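Local coordinates for protein chloroplastic group IIB intron splicing facilitator CRS2, chloroplastic (Zea mays, PDB 1RYB) that promotes splicing of chloroplast group IIB introns in complex with CAF1 or CAF2, and has a peptidyl-tRNA hydrolase fold without the hydrolase activity, at residues A[43-48]-A[181-186]; A[80-85]-A[126-131]. All coordinates share one frame; numbering follows the deposited sequence.

Contact 1 of 2, residues A[43-48]-A[181-186]; sequences DRIAAE and QGVDAV
Val-183 pushes its forked side chain against helix 37-48, one methyl between Arg-44 and Ile-45 and the other against Glu-48, where that helix crosses the long helix 169-192. The short axes pass 9.4 Å apart at -67°, and the backbones come nearest at Ile-45 and Val-183.

The tight part centres on buried Val-183, with Ile-45 and Val-186 as the other buried members. Val-183 CG2 sits 3.2 Å from Arg-44 CG, a very close approach for two carbons, and also lies over the centre of one face of the guanidinium, 4.0 Å above its plane. Arg-44 can present both surfaces to one methyl because its chain leaves with CG anti to the backbone N (chi1 176°) and then bends at chi2, folding back over the valine. Ile-45 slides past Val-183 in the opposite direction, and its CD1 crosses onto Val-186, resting 4.0 Å from Val-186 CG2. Deeper in, Ile-45 also touches Ile-105, and Val-186 touches Leu-103, both on strand 102-108, so these two side chains carry the helix pair onto the sheet.

Toward solvent the packing gives way to charge. Exposed Glu-48 lays its CG 3.6 Å from Val-183 CG1 and turns its carboxylate back along its own helix to Arg-44. There NH1 of Arg-44 reaches Glu-48 OE1 at 2.7 Å, nearly straight (165°) and in the guanidinium plane, although it meets the oxygen from above the carboxylate plane; the second bond, from NH2, is weak. Arg-44 NE pairs with Glu-180 of the long helix.

Carboxylates of Glu-48 and Glu-180 thus both bind the guanidinium, while a methyl lies over one face. They probably compensate its charge and limit its rotation, leaving the apolar contacts and the Glu-180 salt bridge to join the helices.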
loop_
_atom_site.group_PDB
_atom_site.type_symbol
_atom_site.label_atom_id
_atom_site.label_comp_id
_atom_site.label_asym_id
_atom_site.label_seq_id
_atom_site.Cartn_x
_atom_site.Cartn_y
_atom_site.Cartn_z
ATOM N N ASP A 43 4.088 1.063 -7.426
ATOM C CA ASP A 43 4.759 1.092 -8.715
ATOM C C ASP A 43 4.931 2.485 -9.178
ATOM O O ASP A 43 5.920 2.830 -9.755
ATOM C CB ASP A 43 3.982 0.338 -9.815
ATOM C CG ASP A 43 4.136 -1.180 -9.675
ATOM O OD1 ASP A 43 5.079 -1.719 -9.147
ATOM O OD2 ASP A 43 3.146 -1.847 -10.231
ATOM N N ARG A 44 3.938 3.279 -8.933
ATOM C CA ARG A 44 3.956 4.665 -9.355
ATOM C C ARG A 44 4.924 5.454 -8.525
ATOM O O ARG A 44 5.658 6.296 -9.025
ATOM C CB ARG A 44 2.532 5.234 -9.332
ATOM C CG ARG A 44 2.485 6.703 -9.673
ATOM C CD ARG A 44 2.885 7.045 -11.129
ATOM N NE ARG A 44 2.842 8.517 -11.300
ATOM C CZ ARG A 44 3.849 9.388 -11.082
ATOM N NH1 ARG A 44 5.099 9.030 -10.770
ATOM N NH2 ARG A 44 3.591 10.679 -11.219
ATOM N N ILE A 45 4.987 5.181 -7.225
ATOM C CA ILE A 45 5.968 5.891 -6.391
ATOM C C ILE A 45 7.382 5.514 -6.833
ATOM O O ILE A 45 8.283 6.381 -7.003
ATOM C CB ILE A 45 5.753 5.575 -4.909
ATOM C CG1 ILE A 45 4.416 6.233 -4.489
ATOM C CG2 ILE A 45 6.928 6.046 -4.017
ATOM C CD1 ILE A 45 3.891 5.634 -3.190
ATOM N N ALA A 46 7.577 4.256 -7.050
ATOM C CA ALA A 46 8.887 3.778 -7.459
ATOM C C ALA A 46 9.306 4.418 -8.739
ATOM O O ALA A 46 10.433 4.891 -8.909
ATOM C CB ALA A 46 8.888 2.266 -7.615
ATOM N N ALA A 47 8.404 4.481 -9.657
ATOM C CA ALA A 47 8.730 5.152 -10.874
ATOM C C ALA A 47 9.117 6.625 -10.638
ATOM O O ALA A 47 10.079 7.112 -11.183
ATOM C CB ALA A 47 7.627 5.043 -11.945
ATOM N N GLU A 48 8.302 7.360 -9.909
ATOM C CA GLU A 48 8.566 8.726 -9.669
ATOM C C GLU A 48 9.867 8.960 -8.947
ATOM O O GLU A 48 10.472 9.974 -9.137
ATOM C CB GLU A 48 7.449 9.283 -8.843
ATOM C CG GLU A 48 7.629 10.751 -8.456
ATOM C CD GLU A 48 7.102 11.637 -9.550
ATOM O OE1 GLU A 48 6.742 11.194 -10.632
ATOM O OE2 GLU A 48 7.076 12.904 -9.212
ATOM N N GLN A 181 -2.225 11.641 -7.213
ATOM C CA GLN A 181 -2.364 12.389 -5.965
ATOM C C GLN A 181 -1.568 11.737 -4.873
ATOM O O GLN A 181 -0.964 12.421 -4.025
ATOM C CB GLN A 181 -3.832 12.440 -5.548
ATOM C CG GLN A 181 -3.982 13.023 -4.139
ATOM C CD GLN A 181 -5.415 12.970 -3.652
ATOM O OE1 GLN A 181 -6.301 12.359 -4.309
ATOM N NE2 GLN A 181 -5.681 13.708 -2.565
ATOM N N GLY A 182 -1.597 10.394 -4.933
ATOM C CA GLY A 182 -0.901 9.538 -3.952
ATOM C C GLY A 182 0.611 9.738 -3.907
ATOM O O GLY A 182 1.241 9.755 -2.826
ATOM N N VAL A 183 1.198 9.910 -5.059
ATOM C CA VAL A 183 2.609 10.091 -5.128
ATOM C C VAL A 183 3.051 11.310 -4.334
ATOM O O VAL A 183 4.019 11.319 -3.581
ATOM C CB VAL A 183 3.054 10.163 -6.599
ATOM C CG1 VAL A 183 4.567 10.369 -6.614
ATOM C CG2 VAL A 183 2.746 8.818 -7.250
ATOM N N ASP A 184 2.337 12.365 -4.518
ATOM C CA ASP A 184 2.678 13.579 -3.835
ATOM C C ASP A 184 2.392 13.474 -2.299
ATOM O O ASP A 184 3.139 14.023 -1.475
ATOM C CB ASP A 184 1.836 14.712 -4.462
ATOM C CG ASP A 184 1.681 15.881 -3.549
ATOM O OD1 ASP A 184 1.015 15.936 -2.519
ATOM O OD2 ASP A 184 2.462 16.801 -3.908
ATOM N N ALA A 185 1.234 12.877 -1.923
ATOM C CA ALA A 185 0.915 12.756 -0.496
ATOM C C ALA A 185 1.984 11.960 0.197
ATOM O O ALA A 185 2.333 12.195 1.341
ATOM C CB ALA A 185 -0.396 11.979 -0.290
ATOM N N VAL A 186 2.433 10.865 -0.481
ATOM C CA VAL A 186 3.445 10.001 0.169
ATOM C C VAL A 186 4.781 10.732 0.313
ATOM O O VAL A 186 5.392 10.713 1.359
ATOM C CB VAL A 186 3.591 8.631 -0.567
ATOM C CG1 VAL A 186 4.840 7.884 -0.027
ATOM C CG2 VAL A 186 2.310 7.851 -0.313
#

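Contact 2 of 2, residues A[80-85]-A[126-131]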
loop_
_atom_site.group_PDB
_atom_site.type_symbol
_atom_site.label_atom_id
_atom_site.label_comp_id
_atom_site.label_asym_id
_atom_site.label_seq_id
_atom_site.Cartn_x
_atom_site.Cartn_y
_atom_site.Cartn_z
ATOM N N TYR A 80 1.042 -13.609 -1.391
ATOM C CA TYR A 80 -0.427 -13.576 -1.408
ATOM C C TYR A 80 -0.858 -12.636 -0.320
ATOM O O TYR A 80 -0.160 -12.505 0.730
ATOM C CB TYR A 80 -1.139 -14.936 -1.236
ATOM C CG TYR A 80 -0.965 -15.756 -2.490
ATOM C CD1 TYR A 80 0.053 -16.698 -2.568
ATOM C CD2 TYR A 80 -1.810 -15.588 -3.585
ATOM C CE1 TYR A 80 0.166 -17.502 -3.710
ATOM C CE2 TYR A 80 -1.669 -16.327 -4.758
ATOM C CZ TYR A 80 -0.639 -17.254 -4.827
ATOM O OH TYR A 80 -0.532 -18.007 -5.985
ATOM N N MET A 81 -1.992 -11.999 -0.560
ATOM C CA MET A 81 -2.527 -10.951 0.354
ATOM C C MET A 81 -2.582 -11.339 1.858
ATOM O O MET A 81 -2.170 -10.614 2.731
ATOM C CB MET A 81 -3.930 -10.563 -0.127
ATOM C CG MET A 81 -4.519 -9.409 0.643
ATOM S SD MET A 81 -3.528 -7.918 0.491
ATOM C CE MET A 81 -4.235 -7.240 -1.042
ATOM N N ASN A 82 -2.993 -12.576 2.106
ATOM C CA ASN A 82 -3.209 -13.064 3.426
ATOM C C ASN A 82 -1.942 -13.231 4.166
ATOM O O ASN A 82 -1.980 -13.418 5.395
ATOM C CB ASN A 82 -3.893 -14.475 3.385
ATOM C CG ASN A 82 -5.373 -14.375 3.103
ATOM O OD1 ASN A 82 -5.924 -13.286 3.085
ATOM N ND2 ASN A 82 -6.028 -15.546 2.932
ATOM N N TYR A 83 -0.801 -13.291 3.449
ATOM C CA TYR A 83 0.473 -13.486 4.171
ATOM C C TYR A 83 1.430 -12.282 4.055
ATOM O O TYR A 83 2.663 -12.411 4.252
ATOM C CB TYR A 83 1.161 -14.770 3.677
ATOM C CG TYR A 83 0.218 -15.901 3.783
ATOM C CD1 TYR A 83 -0.028 -16.522 5.009
ATOM C CD2 TYR A 83 -0.439 -16.390 2.659
ATOM C CE1 TYR A 83 -0.980 -17.550 5.100
ATOM C CE2 TYR A 83 -1.369 -17.431 2.730
ATOM C CZ TYR A 83 -1.632 -18.031 3.959
ATOM O OH TYR A 83 -2.496 -19.123 4.022
ATOM N N SER A 84 0.850 -11.090 3.804
ATOM C CA SER A 84 1.611 -9.901 3.631
ATOM C C SER A 84 2.555 -9.636 4.819
ATOM O O SER A 84 3.656 -9.099 4.653
ATOM C CB SER A 84 0.677 -8.710 3.403
ATOM O OG SER A 84 -0.097 -8.899 2.207
ATOM N N GLY A 85 2.116 -9.927 6.035
ATOM C CA GLY A 85 2.919 -9.617 7.199
ATOM C C GLY A 85 4.165 -10.470 7.258
ATOM O O GLY A 85 5.247 -10.035 7.784
ATOM N N ARG A 126 -11.024 -5.249 8.479
ATOM C CA ARG A 126 -11.297 -6.588 7.921
ATOM C C ARG A 126 -10.554 -6.850 6.629
ATOM O O ARG A 126 -10.912 -7.752 5.836
ATOM C CB ARG A 126 -12.809 -6.845 7.752
ATOM C CG ARG A 126 -13.525 -6.776 9.116
ATOM C CD ARG A 126 -15.045 -6.958 8.986
ATOM N NE ARG A 126 -15.614 -6.077 7.981
ATOM C CZ ARG A 126 -16.739 -6.354 7.377
ATOM N NH1 ARG A 126 -17.241 -5.578 6.414
ATOM N NH2 ARG A 126 -17.400 -7.442 7.783
ATOM N N HIS A 127 -9.555 -6.015 6.377
ATOM C CA HIS A 127 -8.746 -6.221 5.198
ATOM C C HIS A 127 -7.732 -7.317 5.578
ATOM O O HIS A 127 -6.979 -7.161 6.527
ATOM C CB HIS A 127 -8.040 -4.878 4.798
ATOM C CG HIS A 127 -7.277 -5.004 3.484
ATOM N ND1 HIS A 127 -6.077 -5.747 3.351
ATOM C CD2 HIS A 127 -7.566 -4.469 2.270
ATOM C CE1 HIS A 127 -5.673 -5.610 2.081
ATOM N NE2 HIS A 127 -6.559 -4.864 1.401
ATOM N N ASN A 128 -7.776 -8.446 4.886
ATOM C CA ASN A 128 -6.948 -9.583 5.245
ATOM C C ASN A 128 -5.463 -9.289 5.259
ATOM O O ASN A 128 -4.712 -9.842 6.100
ATOM C CB ASN A 128 -7.215 -10.739 4.265
ATOM C CG ASN A 128 -8.520 -11.406 4.601
ATOM O OD1 ASN A 128 -9.258 -10.940 5.481
ATOM N ND2 ASN A 128 -8.812 -12.509 3.907
ATOM N N GLY A 129 -5.028 -8.464 4.288
ATOM C CA GLY A 129 -3.644 -8.163 4.193
ATOM C C GLY A 129 -3.234 -7.283 5.349
ATOM O O GLY A 129 -2.179 -7.444 5.956
ATOM N N LEU A 130 -3.983 -6.270 5.596
ATOM C CA LEU A 130 -3.649 -5.375 6.720
ATOM C C LEU A 130 -3.712 -6.138 8.047
ATOM O O LEU A 130 -2.872 -5.981 8.911
ATOM C CB LEU A 130 -4.620 -4.184 6.728
ATOM C CG LEU A 130 -4.189 -2.963 7.454
ATOM C CD1 LEU A 130 -2.737 -2.595 7.093
ATOM C CD2 LEU A 130 -5.162 -1.899 6.869
ATOM N N GLN A 131 -4.673 -7.024 8.143
ATOM C CA GLN A 131 -4.761 -7.788 9.339
ATOM C C GLN A 131 -3.497 -8.609 9.554
ATOM O O GLN A 131 -2.962 -8.665 10.640
ATOM C CB GLN A 131 -5.994 -8.695 9.264
ATOM C CG GLN A 131 -6.054 -9.571 10.529
ATOM C CD GLN A 131 -7.182 -10.575 10.472
ATOM O OE1 GLN A 131 -7.811 -10.791 9.400
ATOM N NE2 GLN A 131 -7.435 -11.221 11.609
#
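The surface corresponding to the tRNA-binding site of peptidyl-tRNA hydrolases is formed in part by the turn leading into helix 84-94 and the start of helix 128-136, which meet at Met-81 and Gly-129. Asn-82 and Asn-128, both tRNA-binding positions by similarity, lie side by side and point the same way on the exposed side. Asn-128 ND2 donates to Asn-82 OD1 over 3.1 Å, a bent bond (136°) between amide planes 51° apart.

Beneath them the backbones close up on glycine: Gly-129 CA approaches Met-81 O at 3.2 Å in a CA-H...O contact. The same carbonyl oxygen accepts from Ser-84 OG at 2.7 Å and from Ser-84 N, both from one face of its plane. Met-81, bent at chi2 (61°) and chi3, brings SD to the edge of the His-127 ring, 3.5 Å from His-127 CE1, and also packs against His-35, the proton acceptor by similarity.

His-127 is the N-cap of its helix. Its ND1 takes a bond from Leu-130 N at 3.1 Å, nearly straight at the hydrogen but tilted from the ring plane, and a weak one from Gly-129 N, while NE2 bonds to Asp-107.

Both imidazole nitrogens are thus engaged, which should restrain the ring's rotation and join the helix start to Asp-107, at the position that in hydrolases of the family stabilises the active-site histidine.

Contacts 1 and 2 lie on opposite sides of the chain's centre, their own centres 22 Å apart and their nearest atoms about 13 Å apart, so they do not touch. Along the chain, contact 2 is nested within the loop that contact 1 closes. Strand 102-108 relates them: Ile-45 and Val-186 of contact 1 reach it at Ile-105 and Leu-103, and Leu-130 of the 126-131 segment reaches it at Leu-104 and Tyr-106. Contact 2 borders the positions that correspond, by similarity, to the hydrolase active site, with Met-81 about 3 Å from His-35 and His-127 about 3 Å from Asp-107 between side chains; contact 1 is helix packing away from the annotated sites.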